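Local coordinates for acetolactate synthase, small subunit (Thermotoga maritima, PDB 2FGC), which is a small subunit of acetolactate synthase, built with an ACT domain and generally regarded as the regulatory partner of the large subunit, at residues Lys45-Phe55 against Gln86-Leu94. Numbering follows the deposited sequence.
Sequences KVANLFARRGF and QIEKQAYKL
Gln86 meets the ring of Phe55 with the start of its side chain: its CB lies 4.0 Å from Phe55 CE1. Ile87 sits over a face of the same ring. Its CG1 is 3.8 Å from the ring centroid and 13° off the normal, a CH-pi contact. With its CG anti to the carbonyl carbon, Phe55 turns its ring to Ile87; a Schellman motif with Gly54 at C-prime ends the helix of 45-55 just before it. The branch CG2 of Ile87 turns instead to Phe50, 4.5 Å from CZ. Ile87 and Phe50 also rest on strand 70-79, through Val77 and Ile75. This is the ferredoxin-like βαββαβ fold of an ACT domain: helices 42-51 and 83-91 pack on one antiparallel sheet, and their short segments run at 131° to each other. Gln90 touches both Phe55 and Arg53. Its CG meets the edge of the Phe55 ring, 4.0 Å from CZ. Bent at chi2, the chain then carries the amide across the arginine, and Gln90 CD comes to 3.3 Å from Arg53 NE, at the guanidinium edge. The guanidinium and amide planes are 58° apart, so the groups do not stack. Ala91 CB lies at the edge of the Phe50 ring, 4.4 Å from Phe50 CZ, and Ala91 also touches Val97 and Val100 of strand 97-102. A type I turn from Ala91 to Leu94 brings Leu94 toward 45-55. Leu94 CD1 lies 3.7 Å from Lys45 CB and 4.0 Å from Val46 CB, while Leu94 CG packs against Leu49 CD2.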
loop_
_atom_site.group_PDB
_atom_site.type_symbol
_atom_site.label_atom_id
_atom_site.label_comp_id
_atom_site.label_asym_id
_atom_site.label_seq_id
_atom_site.Cartn_x
_atom_site.Cartn_y
_atom_site.Cartn_z
ATOM N N LYS A 45 13.215 13.372 -0.185
ATOM C CA LYS A 45 14.323 13.381 0.778
ATOM C C LYS A 45 14.680 12.007 1.355
ATOM O O LYS A 45 15.849 11.604 1.382
ATOM C CB LYS A 45 14.014 14.354 1.910
ATOM C CG LYS A 45 14.429 15.745 1.621
ATOM C CD LYS A 45 14.359 16.595 2.873
ATOM C CE LYS A 45 15.210 17.857 2.703
ATOM N NZ LYS A 45 15.008 18.820 3.837
ATOM N N VAL A 46 13.670 11.280 1.812
ATOM C CA VAL A 46 13.916 9.957 2.384
ATOM C C VAL A 46 14.371 8.916 1.339
ATOM O O VAL A 46 15.175 8.028 1.668
ATOM C CB VAL A 46 12.742 9.475 3.258
ATOM C CG1 VAL A 46 11.422 9.995 2.711
ATOM C CG2 VAL A 46 12.745 7.948 3.388
ATOM N N ALA A 47 13.871 9.037 0.100
ATOM C CA ALA A 47 14.374 8.241 -1.034
ATOM C C ALA A 47 15.856 8.545 -1.298
ATOM O O ALA A 47 16.651 7.621 -1.549
ATOM C CB ALA A 47 13.553 8.522 -2.308
ATOM N N ASN A 48 16.222 9.830 -1.249
ATOM C CA ASN A 48 17.613 10.230 -1.478
ATOM C C ASN A 48 18.564 9.607 -0.453
ATOM O O ASN A 48 19.554 8.956 -0.826
ATOM C CB ASN A 48 17.768 11.760 -1.528
ATOM C CG ASN A 48 17.676 12.329 -2.952
ATOM O OD1 ASN A 48 16.725 13.047 -3.286
ATOM N ND2 ASN A 48 18.673 12.016 -3.789
ATOM N N LEU A 49 18.223 9.784 0.828
ATOM C CA LEU A 49 19.001 9.274 1.967
ATOM C C LEU A 49 19.188 7.774 1.921
ATOM O O LEU A 49 20.210 7.249 2.347
ATOM C CB LEU A 49 18.307 9.612 3.297
ATOM C CG LEU A 49 18.891 8.970 4.570
ATOM C CD1 LEU A 49 20.274 9.552 4.961
ATOM C CD2 LEU A 49 17.906 9.110 5.687
ATOM N N PHE A 50 18.182 7.078 1.430
ATOM C CA PHE A 50 18.259 5.635 1.400
ATOM C C PHE A 50 19.039 5.118 0.219
ATOM O O PHE A 50 19.787 4.146 0.353
ATOM C CB PHE A 50 16.869 5.041 1.494
ATOM C CG PHE A 50 16.303 5.139 2.866
ATOM C CD1 PHE A 50 16.832 6.070 3.776
ATOM C CD2 PHE A 50 15.272 4.314 3.273
ATOM C CE1 PHE A 50 16.340 6.178 5.064
ATOM C CE2 PHE A 50 14.763 4.416 4.564
ATOM C CZ PHE A 50 15.295 5.354 5.459
ATOM N N ALA A 51 18.884 5.790 -0.919
ATOM C CA ALA A 51 19.654 5.473 -2.112
ATOM C C ALA A 51 21.149 5.771 -1.916
ATOM O O ALA A 51 21.984 4.885 -2.134
ATOM C CB ALA A 51 19.090 6.197 -3.322
ATOM N N ARG A 52 21.473 6.994 -1.471
ATOM C CA ARG A 52 22.872 7.407 -1.218
ATOM C C ARG A 52 23.373 6.989 0.177
ATOM O O ARG A 52 24.093 7.750 0.852
ATOM C CB ARG A 52 23.072 8.922 -1.450
ATOM N N ARG A 53 22.959 5.786 0.592
ATOM C CA ARG A 53 23.472 5.094 1.781
ATOM C C ARG A 53 23.642 3.574 1.526
ATOM O O ARG A 53 24.146 2.836 2.389
ATOM C CB ARG A 53 22.572 5.362 2.991
ATOM C CG ARG A 53 23.261 5.212 4.326
ATOM C CD ARG A 53 24.251 6.334 4.521
ATOM N NE ARG A 53 25.296 6.003 5.481
ATOM C CZ ARG A 53 26.589 5.865 5.178
ATOM N NH1 ARG A 53 27.028 6.012 3.930
ATOM N NH2 ARG A 53 27.459 5.576 6.132
ATOM N N GLY A 54 23.228 3.121 0.339
ATOM C CA GLY A 54 23.354 1.721 -0.053
ATOM C C GLY A 54 22.406 0.803 0.707
ATOM O O GLY A 54 22.827 -0.250 1.196
ATOM N N PHE A 55 21.134 1.211 0.804
ATOM C CA PHE A 55 20.078 0.422 1.452
ATOM C C PHE A 55 19.220 -0.363 0.454
ATOM O O PHE A 55 18.630 0.206 -0.470
ATOM C CB PHE A 55 19.180 1.317 2.310
ATOM C CG PHE A 55 19.838 1.807 3.576
ATOM C CD1 PHE A 55 20.626 0.955 4.349
ATOM C CD2 PHE A 55 19.657 3.122 4.005
ATOM C CE1 PHE A 55 21.226 1.412 5.522
ATOM C CE2 PHE A 55 20.241 3.580 5.181
ATOM C CZ PHE A 55 21.033 2.728 5.938
ATOM N N GLN A 86 21.693 1.068 11.502
ATOM C CA GLN A 86 22.124 1.937 10.429
ATOM C C GLN A 86 21.011 2.822 9.930
ATOM O O GLN A 86 21.148 4.024 9.883
ATOM C CB GLN A 86 22.685 1.110 9.287
ATOM C CG GLN A 86 24.174 0.958 9.358
ATOM C CD GLN A 86 24.904 2.193 8.852
ATOM O OE1 GLN A 86 24.901 2.489 7.646
ATOM N NE2 GLN A 86 25.544 2.913 9.774
ATOM N N ILE A 87 19.898 2.211 9.574
ATOM C CA ILE A 87 18.747 2.921 9.072
ATOM C C ILE A 87 18.244 3.943 10.074
ATOM O O ILE A 87 17.965 5.075 9.705
ATOM C CB ILE A 87 17.650 1.927 8.764
ATOM C CG1 ILE A 87 17.913 1.318 7.407
ATOM C CG2 ILE A 87 16.289 2.581 8.800
ATOM C CD1 ILE A 87 16.869 0.341 6.994
ATOM N N GLU A 88 18.132 3.522 11.331
ATOM C CA GLU A 88 17.817 4.398 12.450
ATOM C C GLU A 88 18.744 5.612 12.463
ATOM O O GLU A 88 18.291 6.719 12.244
ATOM C CB GLU A 88 17.923 3.621 13.763
ATOM C CG GLU A 88 17.249 4.255 14.984
ATOM C CD GLU A 88 16.462 3.220 15.807
ATOM O OE1 GLU A 88 16.805 2.017 15.734
ATOM O OE2 GLU A 88 15.492 3.595 16.512
ATOM N N LYS A 89 20.036 5.392 12.678
ATOM C CA LYS A 89 21.016 6.474 12.686
ATOM C C LYS A 89 20.839 7.463 11.526
ATOM O O LYS A 89 20.757 8.656 11.756
ATOM C CB LYS A 89 22.431 5.901 12.695
ATOM C CG LYS A 89 23.527 6.939 12.746
ATOM C CD LYS A 89 24.909 6.298 12.567
ATOM N N GLN A 90 20.759 6.953 10.299
ATOM C CA GLN A 90 20.646 7.749 9.045
ATOM C C GLN A 90 19.295 8.425 8.771
ATOM O O GLN A 90 19.257 9.503 8.180
ATOM C CB GLN A 90 20.933 6.870 7.818
ATOM C CG GLN A 90 22.201 6.046 7.896
ATOM C CD GLN A 90 23.431 6.883 8.028
ATOM O OE1 GLN A 90 23.520 7.962 7.449
ATOM N NE2 GLN A 90 24.398 6.396 8.798
ATOM N N ALA A 91 18.192 7.778 9.128
ATOM C CA ALA A 91 16.894 8.405 8.958
ATOM C C ALA A 91 16.788 9.701 9.807
ATOM O O ALA A 91 16.391 10.779 9.297
ATOM C CB ALA A 91 15.732 7.385 9.305
ATOM N N TYR A 92 17.219 9.588 11.075
ATOM C CA TYR A 92 17.104 10.647 12.072
ATOM C C TYR A 92 17.792 11.920 11.635
ATOM O O TYR A 92 17.528 12.964 12.163
ATOM C CB TYR A 92 17.524 10.178 13.485
ATOM C CG TYR A 92 16.393 9.485 14.257
ATOM C CD1 TYR A 92 15.115 10.056 14.333
ATOM C CD2 TYR A 92 16.596 8.263 14.913
ATOM C CE1 TYR A 92 14.070 9.432 15.048
ATOM C CE2 TYR A 92 15.570 7.626 15.638
ATOM C CZ TYR A 92 14.301 8.206 15.693
ATOM O OH TYR A 92 13.289 7.566 16.388
ATOM N N LYS A 93 18.589 11.846 10.586
ATOM C CA LYS A 93 19.268 13.036 10.095
ATOM C C LYS A 93 18.385 13.864 9.169
ATOM O O LYS A 93 18.719 14.984 8.796
ATOM C CB LYS A 93 20.594 12.668 9.418
ATOM C CG LYS A 93 21.339 11.582 10.151
ATOM C CD LYS A 93 22.830 11.647 9.922
ATOM C CE LYS A 93 23.490 11.075 11.204
ATOM N NZ LYS A 93 24.772 10.365 10.889
ATOM N N LEU A 94 17.256 13.313 8.771
ATOM C CA LEU A 94 16.253 14.155 8.166
ATOM C C LEU A 94 15.464 14.723 9.314
ATOM O O LEU A 94 14.992 13.972 10.190
ATOM C CB LEU A 94 15.350 13.363 7.231
ATOM C CG LEU A 94 15.879 12.947 5.874
ATOM C CD1 LEU A 94 14.610 12.522 5.119
ATOM C CD2 LEU A 94 16.699 14.044 5.121
#